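Local coordinates for uncharacterized protein (Legionella longbeachae NSW150, PDB 4JZA) that probably removes phosphate from phosphoinositides, most likely the 3-phosphate of phosphatidylinositol 3-phosphate, and so may act on host lipid metabolism during infection, at residues 201-206 and 282-287; 218-223 and 261-266; 268-271 and 276-279. All blocks are in the same frame, centred on the assembly; numbering follows the deposited sequence.

Overall arrangement
The three contacts lie close together in the helical insertion domain, on the same side of the chain's centre. Centres of interactions 1 and 2 are about 8 Å apart, 1 and 3 about 11 Å, and 2 and 3 about 13 Å. Interaction 1 joins helix 198-206 to helix 274-288 and closes the longest loop. Interactions 2 and 3 are nested inside it, one after the other along the chain. Interaction 2 pairs helices 214-234 and 261-270; interaction 3 joins helix 261-270 to helix 274-288. Tyr203 of interaction 1 reaches Asp220 of interaction 2, so these two contacts join directly. The four helices pack against one another, with no strand between the segments.

Interaction 1 of 3, residues 201-206 and 282-287; sequences HAYFCN and TQFKKF
Helices 201-206 and 282-287, which meet through Tyr203, Phe204 and Phe284, have axes 13.2 Å apart at closest approach and inclined at 57°. The backbones are well separated, with the nearest CA atoms, those of Tyr203 and Phe284, 10.2 Å from each other. Large aromatic side chains bridge this distance. Phe284 extends from its helix and presents the far edge of its ring to both partners. Its CE2 lies over one face of the Tyr203 ring, toward the rim, 3.7 Å from Tyr203 CD2. The two rings form a T-shaped pair, with centroids 5.2 Å apart and planes at 78°. With CG anti to the backbone N (chi1 -175°), Tyr203 carries its ring out toward the other helix.

Phe204 comes in from the next position on the same helix. Its CE2 meets Phe284 CZ at 3.7 Å, but the two rings meet obliquely. One face of Phe204 also lies against Tyr203, whose CD2 sits over the ring centre. Phe287 adds a looser touch, with its CE2 4.5 Å from Phe204 CE2. Trp192 packs edge-to-face with Phe204, and Phe221 does so with Phe284. No hydrogen bond crosses between the segments. Tyr203, Phe204 and Phe284 make up a buried aromatic cluster that joins two helices of the insertion domain.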
ATOM      1  N   HIS A 201     -20.675  -3.333  17.212  1.00 59.03           N
ATOM      2  CA  HIS A 201     -19.253  -2.955  17.253  1.00 54.46           C
ATOM      3  C   HIS A 201     -19.070  -1.731  18.145  1.00 52.92           C
ATOM      4  O   HIS A 201     -18.115  -1.690  18.944  1.00 51.66           O
ATOM      5  CB  HIS A 201     -18.717  -2.644  15.841  1.00 54.83           C
ATOM      6  CG  HIS A 201     -17.230  -2.827  15.678  1.00 54.19           C
ATOM      7  ND1 HIS A 201     -16.632  -4.066  15.601  1.00 55.32           N
ATOM      8  CD2 HIS A 201     -16.228  -1.930  15.537  1.00 52.10           C
ATOM      9  CE1 HIS A 201     -15.330  -3.928  15.414  1.00 51.32           C
ATOM     10  NE2 HIS A 201     -15.058  -2.641  15.389  1.00 50.77           N
ATOM     11  N   ALA A 202     -19.966  -0.751  18.038  1.00 47.45           N
ATOM     12  CA  ALA A 202     -19.839   0.397  18.897  1.00 52.59           C
ATOM     13  C   ALA A 202     -20.039   0.004  20.372  1.00 58.48           C
ATOM     14  O   ALA A 202     -19.333   0.535  21.272  1.00 57.93           O
ATOM     15  CB  ALA A 202     -20.811   1.484  18.511  1.00 55.76           C
ATOM     16  N   TYR A 203     -20.983  -0.914  20.624  1.00 58.38           N
ATOM     17  CA  TYR A 203     -21.284  -1.329  22.004  1.00 56.27           C
ATOM     18  C   TYR A 203     -20.019  -1.829  22.687  1.00 53.39           C
ATOM     19  O   TYR A 203     -19.597  -1.276  23.677  1.00 53.89           O
ATOM     20  CB  TYR A 203     -22.388  -2.400  22.061  1.00 55.60           C
ATOM     21  CG  TYR A 203     -22.810  -2.775  23.470  1.00 54.93           C
ATOM     22  CD1 TYR A 203     -23.688  -1.976  24.164  1.00 58.90           C
ATOM     23  CD2 TYR A 203     -22.356  -3.896  24.089  1.00 55.05           C
ATOM     24  CE1 TYR A 203     -24.104  -2.270  25.437  1.00 62.29           C
ATOM     25  CE2 TYR A 203     -22.751  -4.199  25.383  1.00 61.40           C
ATOM     26  CZ  TYR A 203     -23.640  -3.384  26.053  1.00 64.27           C
ATOM     27  OH  TYR A 203     -24.069  -3.618  27.354  1.00 64.36           O
ATOM     28  N   PHE A 204     -19.390  -2.839  22.123  1.00 52.52           N
ATOM     29  CA  PHE A 204     -18.258  -3.473  22.778  1.00 52.39           C
ATOM     30  C   PHE A 204     -17.018  -2.596  22.754  1.00 53.83           C
ATOM     31  O   PHE A 204     -16.237  -2.596  23.695  1.00 58.14           O
ATOM     32  CB  PHE A 204     -17.949  -4.835  22.129  1.00 52.76           C
ATOM     33  CG  PHE A 204     -18.966  -5.904  22.422  1.00 52.62           C
ATOM     34  CD1 PHE A 204     -19.035  -6.495  23.674  1.00 56.34           C
ATOM     35  CD2 PHE A 204     -19.850  -6.338  21.444  1.00 52.79           C
ATOM     36  CE1 PHE A 204     -19.982  -7.484  23.941  1.00 55.98           C
ATOM     37  CE2 PHE A 204     -20.785  -7.334  21.698  1.00 51.79           C
ATOM     38  CZ  PHE A 204     -20.855  -7.904  22.944  1.00 54.02           C
ATOM     39  N   CYS A 205     -16.809  -1.846  21.684  1.00 58.86           N
ATOM     40  CA  CYS A 205     -15.575  -1.031  21.599  1.00 60.12           C
ATOM     41  C   CYS A 205     -15.639   0.187  22.505  1.00 59.80           C
ATOM     42  O   CYS A 205     -14.613   0.738  22.840  1.00 62.81           O
ATOM     43  CB  CYS A 205     -15.224  -0.623  20.146  1.00 54.73           C
ATOM     44  SG  CYS A 205     -14.736  -2.035  19.114  0.88 51.42           S
ATOM     45  N   ASN A 206     -16.831   0.591  22.929  1.00 62.32           N
ATOM     46  CA  ASN A 206     -16.953   1.737  23.850  1.00 61.30           C
ATOM     47  C   ASN A 206     -17.327   1.374  25.271  1.00 58.71           C
ATOM     48  O   ASN A 206     -17.438   2.250  26.129  1.00 57.46           O
ATOM     49  CB  ASN A 206     -17.940   2.730  23.292  1.00 61.01           C
ATOM     50  CG  ASN A 206     -17.427   3.354  22.019  1.00 63.74           C
ATOM     51  OD1 ASN A 206     -16.559   4.203  22.066  1.00 59.94           O
ATOM     52  ND2 ASN A 206     -17.922   2.893  20.880  1.00 63.33           N
ATOM     53  N   THR A 282     -33.923  -5.957  20.237  1.00 86.65           N
ATOM     54  CA  THR A 282     -34.314  -7.275  20.778  1.00 93.62           C
ATOM     55  C   THR A 282     -33.506  -8.387  20.087  1.00 85.29           C
ATOM     56  O   THR A 282     -33.353  -9.483  20.600  1.00 87.35           O
ATOM     57  CB  THR A 282     -35.862  -7.535  20.814  1.00 96.09           C
ATOM     58  OG1 THR A 282     -36.422  -7.358  19.509  1.00 83.81           O
ATOM     59  CG2 THR A 282     -36.603  -6.607  21.915  1.00 91.04           C
ATOM     60  N   GLN A 283     -32.931  -8.050  18.951  1.00 80.79           N
ATOM     61  CA  GLN A 283     -31.997  -8.925  18.253  1.00 77.18           C
ATOM     62  C   GLN A 283     -30.582  -8.970  18.867  1.00 72.04           C
ATOM     63  O   GLN A 283     -29.880  -9.972  18.732  1.00 66.30           O
ATOM     64  CB  GLN A 283     -31.927  -8.412  16.836  1.00 85.24           C
ATOM     65  CG  GLN A 283     -30.990  -9.124  15.894  1.00 90.01           C
ATOM     66  CD  GLN A 283     -30.868  -8.320  14.623  1.00 96.67           C
ATOM     67  OE1 GLN A 283     -29.841  -7.662  14.386  1.00 95.47           O
ATOM     68  NE2 GLN A 283     -31.968  -8.266  13.851  1.00 90.72           N
ATOM     69  N   PHE A 284     -30.168  -7.892  19.539  1.00 70.46           N
ATOM     70  CA  PHE A 284     -28.902  -7.862  20.290  1.00 68.86           C
ATOM     71  C   PHE A 284     -29.032  -8.618  21.626  1.00 66.46           C
ATOM     72  O   PHE A 284     -28.153  -9.419  21.960  1.00 62.23           O
ATOM     73  CB  PHE A 284     -28.400  -6.409  20.501  1.00 72.78           C
ATOM     74  CG  PHE A 284     -26.962  -6.306  20.984  1.00 74.40           C
ATOM     75  CD1 PHE A 284     -25.961  -7.152  20.487  1.00 71.17           C
ATOM     76  CD2 PHE A 284     -26.602  -5.340  21.907  1.00 77.88           C
ATOM     77  CE1 PHE A 284     -24.650  -7.062  20.919  1.00 68.03           C
ATOM     78  CE2 PHE A 284     -25.281  -5.238  22.340  1.00 80.96           C
ATOM     79  CZ  PHE A 284     -24.304  -6.103  21.849  1.00 75.06           C
ATOM     80  N   LYS A 285     -30.140  -8.397  22.355  1.00 68.29           N
ATOM     81  CA  LYS A 285     -30.498  -9.178  23.575  1.00 72.26           C
ATOM     82  C   LYS A 285     -30.366 -10.659  23.297  1.00 69.88           C
ATOM     83  O   LYS A 285     -29.770 -11.395  24.081  1.00 66.44           O
ATOM     84  CB  LYS A 285     -31.946  -8.879  24.043  1.00 78.05           C
ATOM     85  CG  LYS A 285     -32.385  -9.491  25.383  1.00 81.10           C
ATOM     86  CD  LYS A 285     -33.884  -9.820  25.367  1.00 89.53           C
ATOM     87  CE  LYS A 285     -34.556  -9.975  26.749  1.00 92.44           C
ATOM     88  NZ  LYS A 285     -34.056  -9.055  27.810  1.00 91.41           N
ATOM     89  N   LYS A 286     -30.920 -11.069  22.159  1.00 68.81           N
ATOM     90  CA  LYS A 286     -30.892 -12.452  21.732  1.00 73.71           C
ATOM     91  C   LYS A 286     -29.473 -12.878  21.377  1.00 71.38           C
ATOM     92  O   LYS A 286     -29.066 -13.983  21.702  1.00 71.11           O
ATOM     93  CB  LYS A 286     -31.828 -12.659  20.544  1.00 83.42           C
ATOM     94  CG  LYS A 286     -32.561 -13.990  20.531  1.00 99.18           C
ATOM     95  CD  LYS A 286     -31.880 -15.049  19.658  1.00108.88           C
ATOM     96  CE  LYS A 286     -32.043 -14.784  18.161  1.00113.75           C
ATOM     97  NZ  LYS A 286     -33.446 -14.956  17.686  1.00116.02           N
ATOM     98  N   PHE A 287     -28.714 -12.002  20.731  1.00 67.52           N
ATOM     99  CA  PHE A 287     -27.332 -12.330  20.384  1.00 65.91           C
ATOM    100  C   PHE A 287     -26.495 -12.648  21.625  1.00 62.65           C
ATOM    101  O   PHE A 287     -25.770 -13.646  21.670  1.00 53.03           O
ATOM    102  CB  PHE A 287     -26.693 -11.162  19.646  1.00 67.08           C
ATOM    103  CG  PHE A 287     -25.214 -11.337  19.364  1.00 64.56           C
ATOM    104  CD1 PHE A 287     -24.794 -12.142  18.339  1.00 63.18           C
ATOM    105  CD2 PHE A 287     -24.243 -10.666  20.131  1.00 64.47           C
ATOM    106  CE1 PHE A 287     -23.438 -12.285  18.073  1.00 65.94           C
ATOM    107  CE2 PHE A 287     -22.893 -10.811  19.877  1.00 60.31           C
ATOM    108  CZ  PHE A 287     -22.485 -11.612  18.837  1.00 62.66           C
TER

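Interaction 2 of 3, residues 218-223 and 261-266; sequences IRDFNN and VHQREM
Asp220 and His262 reach toward each other from opposite directions and are joined by a hydrogen bond. His262 NE2 donates to Asp220 OD2 at 3.0 Å, with an N-H...O angle of 162°. The oxygen lies close to the imidazole plane. Seen from the carboxylate, however, the donor stands above its plane, and the two flat groups are turned 47° from each other. Gln263 runs beside this pair, with its CD 4.2 Å from Asp220 OD1.

A second, apolar contact lies beside the polar one. The selenium of selenomethionine Met266 is 4.0 Å from Phe221 CE1, and the terminal CE of Met266 is 4.1 Å from Phe221 CE1. This is a Met-aromatic contact of oblique geometry. The two side chains cross at about a right angle.

Behind these contacts, the axes of segments 218-223 and 261-266 pass at 11.5 Å and are inclined at 56°. Asp220 places CG anti to its backbone N, directing the carboxylate at the other helix.

Neighbouring residues fix both polar groups further. Asp220 OD1 is hydrogen-bonded to Tyr203 OH, and His262 ND1 to the backbone N of Asp208. Phe221 also packs on Leu281 and Leu288 of helix 274-288.

Each nitrogen of the imidazole therefore has a partner, with NE2 donating and ND1 facing a backbone N-H. That pattern is consistent with a neutral histidine carrying its proton on NE2. Asp220 would then most likely be an anionic acceptor, tying together three helices of the insertion domain.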
ATOM      1  N   ILE A 218     -24.669  -8.642  30.097  1.00 57.85           N
ATOM      2  CA  ILE A 218     -26.083  -9.007  29.931  1.00 58.28           C
ATOM      3  C   ILE A 218     -26.990  -8.096  30.740  1.00 60.21           C
ATOM      4  O   ILE A 218     -27.974  -7.592  30.211  1.00 58.50           O
ATOM      5  CB  ILE A 218     -26.346 -10.458  30.353  1.00 58.30           C
ATOM      6  CG1 ILE A 218     -25.560 -11.400  29.437  1.00 54.28           C
ATOM      7  CG2 ILE A 218     -27.851 -10.768  30.323  1.00 58.31           C
ATOM      8  CD1 ILE A 218     -25.192 -12.729  30.055  1.00 53.57           C
ATOM      9  N   ARG A 219     -26.632  -7.869  32.006  1.00 65.33           N
ATOM     10  CA  ARG A 219     -27.430  -7.011  32.874  1.00 73.94           C
ATOM     11  C   ARG A 219     -27.413  -5.594  32.326  1.00 73.62           C
ATOM     12  O   ARG A 219     -28.470  -4.981  32.173  1.00 71.99           O
ATOM     13  CB  ARG A 219     -27.002  -7.085  34.371  1.00 83.48           C
ATOM     14  CG  ARG A 219     -27.771  -8.146  35.198  1.00 97.59           C
ATOM     15  CD  ARG A 219     -27.436  -8.143  36.705  1.00103.73           C
ATOM     16  NE  ARG A 219     -26.877  -6.853  37.126  1.00104.90           N
ATOM     17  CZ  ARG A 219     -25.601  -6.615  37.454  1.00 99.16           C
ATOM     18  NH1 ARG A 219     -24.678  -7.580  37.478  1.00 93.89           N
ATOM     19  NH2 ARG A 219     -25.240  -5.382  37.786  1.00 92.52           N
ATOM     20  N   ASP A 220     -26.225  -5.077  31.997  1.00 73.65           N
ATOM     21  CA  ASP A 220     -26.122  -3.732  31.431  1.00 70.69           C
ATOM     22  C   ASP A 220     -27.105  -3.537  30.277  1.00 71.77           C
ATOM     23  O   ASP A 220     -27.787  -2.522  30.205  1.00 76.10           O
ATOM     24  CB  ASP A 220     -24.705  -3.459  30.920  1.00 70.80           C
ATOM     25  CG  ASP A 220     -24.587  -2.116  30.200  1.00 65.67           C
ATOM     26  OD1 ASP A 220     -24.984  -2.017  29.010  1.00 61.07           O
ATOM     27  OD2 ASP A 220     -24.083  -1.174  30.845  1.00 58.36           O
ATOM     28  N   PHE A 221     -27.166  -4.512  29.375  1.00 70.20           N
ATOM     29  CA  PHE A 221     -28.001  -4.366  28.207  1.00 67.08           C
ATOM     30  C   PHE A 221     -29.489  -4.470  28.527  1.00 70.64           C
ATOM     31  O   PHE A 221     -30.292  -3.718  27.960  1.00 69.41           O
ATOM     32  CB  PHE A 221     -27.627  -5.354  27.104  1.00 63.32           C
ATOM     33  CG  PHE A 221     -28.311  -5.043  25.814  1.00 59.62           C
ATOM     34  CD1 PHE A 221     -28.151  -3.814  25.239  1.00 57.22           C
ATOM     35  CD2 PHE A 221     -29.164  -5.938  25.226  1.00 60.62           C
ATOM     36  CE1 PHE A 221     -28.815  -3.486  24.085  1.00 60.74           C
ATOM     37  CE2 PHE A 221     -29.837  -5.618  24.063  1.00 59.46           C
ATOM     38  CZ  PHE A 221     -29.668  -4.388  23.493  1.00 59.09           C
ATOM     39  N   ASN A 222     -29.851  -5.365  29.448  1.00 73.09           N
ATOM     40  CA  ASN A 222     -31.231  -5.448  29.921  1.00 72.24           C
ATOM     41  C   ASN A 222     -31.647  -4.162  30.660  1.00 80.67           C
ATOM     42  O   ASN A 222     -32.760  -3.677  30.461  1.00 86.80           O
ATOM     43  CB  ASN A 222     -31.445  -6.683  30.800  1.00 71.84           C
ATOM     44  CG  ASN A 222     -31.318  -7.997  30.021  1.00 71.42           C
ATOM     45  OD1 ASN A 222     -31.511  -8.040  28.809  1.00 80.65           O
ATOM     46  ND2 ASN A 222     -30.959  -9.056  30.713  1.00 64.55           N
ATOM     47  N   ASN A 223     -30.760  -3.595  31.485  1.00 81.56           N
ATOM     48  CA  ASN A 223     -31.036  -2.309  32.167  1.00 83.22           C
ATOM     49  C   ASN A 223     -31.263  -1.181  31.192  1.00 88.19           C
ATOM     50  O   ASN A 223     -31.962  -0.201  31.503  1.00 99.79           O
ATOM     51  CB  ASN A 223     -29.890  -1.899  33.110  1.00 76.05           C
ATOM     52  CG  ASN A 223     -29.837  -2.761  34.340  1.00 69.67           C
ATOM     53  OD1 ASN A 223     -30.732  -3.560  34.568  1.00 64.56           O
ATOM     54  ND2 ASN A 223     -28.790  -2.616  35.129  1.00 66.48           N
ATOM     55  N   VAL A 261     -21.179   5.670  27.958  1.00 84.64           N
ATOM     56  CA  VAL A 261     -20.496   5.900  26.710  1.00 83.67           C
ATOM     57  C   VAL A 261     -21.030   4.939  25.637  1.00 78.70           C
ATOM     58  O   VAL A 261     -21.512   5.348  24.588  1.00 77.86           O
ATOM     59  CB  VAL A 261     -18.969   5.720  26.882  1.00 94.90           C
ATOM     60  CG1 VAL A 261     -18.251   6.089  25.594  1.00 91.66           C
ATOM     61  CG2 VAL A 261     -18.430   6.564  28.045  1.00101.08           C
ATOM     62  N   HIS A 262     -20.955   3.650  25.926  1.00 74.92           N
ATOM     63  CA  HIS A 262     -21.337   2.593  24.972  1.00 70.11           C
ATOM     64  C   HIS A 262     -22.820   2.568  24.559  1.00 70.30           C
ATOM     65  O   HIS A 262     -23.140   2.341  23.395  1.00 73.94           O
ATOM     66  CB  HIS A 262     -20.908   1.193  25.488  1.00 69.48           C
ATOM     67  CG  HIS A 262     -21.410   0.851  26.864  1.00 69.89           C
ATOM     68  ND1 HIS A 262     -20.734   1.200  28.008  1.00 70.84           N
ATOM     69  CD2 HIS A 262     -22.514   0.190  27.277  1.00 70.25           C
ATOM     70  CE1 HIS A 262     -21.402   0.784  29.065  1.00 69.72           C
ATOM     71  NE2 HIS A 262     -22.486   0.168  28.650  1.00 68.45           N
ATOM     72  N   GLN A 263     -23.725   2.781  25.504  1.00 71.45           N
ATOM     73  CA  GLN A 263     -25.142   2.874  25.151  1.00 71.21           C
ATOM     74  C   GLN A 263     -25.321   4.070  24.231  1.00 69.00           C
ATOM     75  O   GLN A 263     -26.077   4.010  23.260  1.00 65.68           O
ATOM     76  CB  GLN A 263     -26.024   2.995  26.402  1.00 72.57           C
ATOM     77  CG  GLN A 263     -26.180   1.682  27.172  1.00 72.99           C
ATOM     78  CD  GLN A 263     -26.395   1.911  28.649  1.00 75.96           C
ATOM     79  OE1 GLN A 263     -25.549   2.487  29.313  1.00 98.01           O
ATOM     80  NE2 GLN A 263     -27.501   1.488  29.162  1.00 76.27           N
ATOM     81  N   ARG A 264     -24.582   5.140  24.530  1.00 72.31           N
ATOM     82  CA  ARG A 264     -24.638   6.372  23.749  1.00 76.17           C
ATOM     83  C   ARG A 264     -24.238   6.117  22.278  1.00 71.10           C
ATOM     84  O   ARG A 264     -24.959   6.475  21.347  1.00 68.45           O
ATOM     85  CB  ARG A 264     -23.752   7.487  24.399  1.00 83.95           C
ATOM     86  CG  ARG A 264     -24.124   8.908  23.968  1.00 85.98           C
ATOM     87  CD  ARG A 264     -23.305  10.085  24.460  1.00 89.22           C
ATOM     88  NE  ARG A 264     -22.815   9.939  25.829  1.00 95.01           N
ATOM     89  CZ  ARG A 264     -21.527  10.010  26.178  1.00 97.53           C
ATOM     90  NH1 ARG A 264     -20.579  10.239  25.254  1.00 96.26           N
ATOM     91  NH2 ARG A 264     -21.180   9.854  27.458  1.00 92.16           N
ATOM     92  N   GLU A 265     -23.086   5.497  22.073  1.00 65.14           N
ATOM     93  CA  GLU A 265     -22.576   5.328  20.720  1.00 66.21           C
ATOM     94  C   GLU A 265     -23.422   4.319  19.933  1.00 65.59           C
ATOM     95  O   GLU A 265     -23.566   4.440  18.734  1.00 63.92           O
ATOM     96  CB  GLU A 265     -21.072   4.946  20.748  1.00 68.15           C
ATOM     97  CG  GLU A 265     -20.145   6.055  21.269  1.00 67.56           C
ATOM     98  CD  GLU A 265     -20.434   7.432  20.651  1.00 66.82           C
ATOM     99  OE1 GLU A 265     -20.530   7.547  19.410  1.00 64.28           O
ATOM    100  OE2 GLU A 265     -20.585   8.412  21.410  1.00 67.62           O
HETATM  101  N   MSE A 266     -23.964   3.325  20.624  1.00 68.04           N
HETATM  102  CA  MSE A 266     -24.849   2.379  20.009  1.00 67.04           C
HETATM  103  C   MSE A 266     -26.081   3.084  19.544  1.00 68.38           C
HETATM  104  O   MSE A 266     -26.535   2.833  18.451  1.00 65.38           O
HETATM  105  CB  MSE A 266     -25.243   1.311  20.996  1.00 74.75           C
HETATM  106  CG  MSE A 266     -26.241   0.330  20.358  1.00 80.18           C
HETATM  107 SE   MSE A 266     -26.906  -1.095  21.550  1.00 85.55          SE
HETATM  108  CE  MSE A 266     -26.353  -0.319  23.292  1.00 97.38           C
TER

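Interaction 3 of 3, residues 268-271 and 276-279; sequences RILA and SLDK
Leu277 swings its CG anti to the backbone N (chi1 -169°), which carries its CD1 branch across to Leu270. Leu270 takes a different first torsion, with CG anti to the carbonyl carbon (chi1 -72°), and it meets Leu277 with CB rather than with its methyl groups. Leu277 CD1 is 3.8 Å from Leu270 CB, and Leu277 CG is 3.9 Å from the same carbon. The CB of Leu270 points toward segment 276-279, whereas it is the end of the Leu277 side chain that comes near segment 268-271. The CD1 methyl also rests on the backbone at Leu270 and Ala271. It lies 3.9 Å from Leu270 O and 4.1 Å from Ala271 N. Leu277 thus touches main chain as well as side chain.

The arrangement is a short helix-loop-helix connection. A short link joins helix 261-270 to helix 274-288. With so short a link, the two backbones come close: the CA atoms of Leu270 and Leu277 are 5.6 Å apart. The side chains that meet are apolar, and no hydrogen bond crosses between the two segments.

Leu270 also touches Tyr199 of helix 198-206. The CB of Ala271 points away from segment 276-279, and this side chain packs on Leu242 and Ile245 of helix 238-247. At the start of helix 274-288, Ser276 OG is hydrogen-bonded to Asp273 OD2.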
ATOM      1  N   ARG A 268     -26.440   6.312  18.800  1.00 77.33           N
ATOM      2  CA  ARG A 268     -26.033   7.203  17.705  1.00 80.36           C
ATOM      3  C   ARG A 268     -26.148   6.524  16.347  1.00 78.13           C
ATOM      4  O   ARG A 268     -26.555   7.135  15.370  1.00 83.53           O
ATOM      5  CB  ARG A 268     -24.610   7.716  17.915  1.00 83.77           C
ATOM      6  CG  ARG A 268     -24.160   8.758  16.892  1.00 87.77           C
ATOM      7  CD  ARG A 268     -22.703   9.133  17.079  1.00 83.70           C
ATOM      8  NE  ARG A 268     -22.395   9.355  18.488  1.00 83.54           N
ATOM      9  CZ  ARG A 268     -22.738  10.443  19.184  1.00 84.42           C
ATOM     10  NH1 ARG A 268     -23.411  11.432  18.612  1.00 76.04           N
ATOM     11  NH2 ARG A 268     -22.397  10.545  20.471  1.00 86.53           N
ATOM     12  N   ILE A 269     -25.820   5.251  16.292  1.00 71.71           N
ATOM     13  CA  ILE A 269     -25.915   4.523  15.046  1.00 71.87           C
ATOM     14  C   ILE A 269     -27.326   4.071  14.701  1.00 78.20           C
ATOM     15  O   ILE A 269     -27.703   4.038  13.526  1.00 75.88           O
ATOM     16  CB  ILE A 269     -25.001   3.304  15.085  1.00 66.38           C
ATOM     17  CG1 ILE A 269     -23.548   3.790  15.090  1.00 68.76           C
ATOM     18  CG2 ILE A 269     -25.283   2.399  13.908  1.00 65.54           C
ATOM     19  CD1 ILE A 269     -22.639   3.033  16.030  1.00 71.04           C
ATOM     20  N   LEU A 270     -28.100   3.709  15.717  1.00 83.07           N
ATOM     21  CA  LEU A 270     -29.442   3.158  15.488  1.00 83.35           C
ATOM     22  C   LEU A 270     -30.413   4.281  15.120  1.00 83.23           C
ATOM     23  O   LEU A 270     -31.336   4.066  14.349  1.00 76.20           O
ATOM     24  CB  LEU A 270     -29.930   2.368  16.717  1.00 85.69           C
ATOM     25  CG  LEU A 270     -29.271   1.002  16.993  1.00 82.18           C
ATOM     26  CD1 LEU A 270     -29.798   0.361  18.265  1.00 80.22           C
ATOM     27  CD2 LEU A 270     -29.474   0.054  15.836  1.00 80.57           C
ATOM     28  N   ALA A 271     -30.162   5.482  15.648  1.00 88.60           N
ATOM     29  CA  ALA A 271     -31.002   6.665  15.407  1.00 92.49           C
ATOM     30  C   ALA A 271     -31.047   7.109  13.958  1.00 96.47           C
ATOM     31  O   ALA A 271     -31.909   7.907  13.582  1.00102.91           O
ATOM     32  CB  ALA A 271     -30.529   7.829  16.274  1.00 96.63           C
ATOM     33  N   SER A 276     -36.193   0.455  12.147  1.00 90.38           N
ATOM     34  CA  SER A 276     -35.702  -0.853  12.606  1.00 91.73           C
ATOM     35  C   SER A 276     -35.038  -0.797  14.009  1.00 85.20           C
ATOM     36  O   SER A 276     -34.580  -1.816  14.518  1.00 82.44           O
ATOM     37  CB  SER A 276     -34.774  -1.486  11.556  1.00 84.02           C
ATOM     38  OG  SER A 276     -33.797  -0.573  11.132  1.00 85.39           O
ATOM     39  N   LEU A 277     -35.046   0.364  14.659  1.00 79.68           N
ATOM     40  CA  LEU A 277     -34.364   0.520  15.946  1.00 84.28           C
ATOM     41  C   LEU A 277     -34.761  -0.534  16.998  1.00 85.82           C
ATOM     42  O   LEU A 277     -33.897  -1.241  17.516  1.00 87.49           O
ATOM     43  CB  LEU A 277     -34.562   1.939  16.493  1.00 87.79           C
ATOM     44  CG  LEU A 277     -33.715   2.360  17.706  1.00 92.60           C
ATOM     45  CD1 LEU A 277     -33.355   3.843  17.655  1.00 94.49           C
ATOM     46  CD2 LEU A 277     -34.412   2.047  19.028  1.00 95.47           C
ATOM     47  N   ASP A 278     -36.051  -0.620  17.331  1.00 96.30           N
ATOM     48  CA  ASP A 278     -36.548  -1.577  18.364  1.00 96.02           C
ATOM     49  C   ASP A 278     -36.353  -3.036  17.989  1.00 85.26           C
ATOM     50  O   ASP A 278     -36.235  -3.876  18.861  1.00 79.05           O
ATOM     51  CB  ASP A 278     -38.029  -1.331  18.738  1.00 98.41           C
ATOM     52  CG  ASP A 278     -38.186  -0.404  19.951  1.00105.49           C
ATOM     53  OD1 ASP A 278     -37.517  -0.630  20.987  1.00102.01           O
ATOM     54  OD2 ASP A 278     -38.974   0.565  19.871  1.00111.95           O
ATOM     55  N   LYS A 279     -36.309  -3.327  16.698  1.00 83.14           N
ATOM     56  CA  LYS A 279     -36.079  -4.691  16.232  1.00 81.72           C
ATOM     57  C   LYS A 279     -34.655  -5.105  16.538  1.00 85.48           C
ATOM     58  O   LYS A 279     -34.391  -6.184  17.059  1.00 77.86           O
ATOM     59  CB  LYS A 279     -36.309  -4.768  14.730  1.00 84.82           C
ATOM     60  CG  LYS A 279     -36.116  -6.151  14.158  1.00 85.80           C
ATOM     61  CD  LYS A 279     -36.171  -6.121  12.642  1.00 91.80           C
ATOM     62  CE  LYS A 279     -36.475  -7.510  12.104  1.00 95.10           C
ATOM     63  NZ  LYS A 279     -36.015  -7.677  10.697  1.00 96.27           N
TER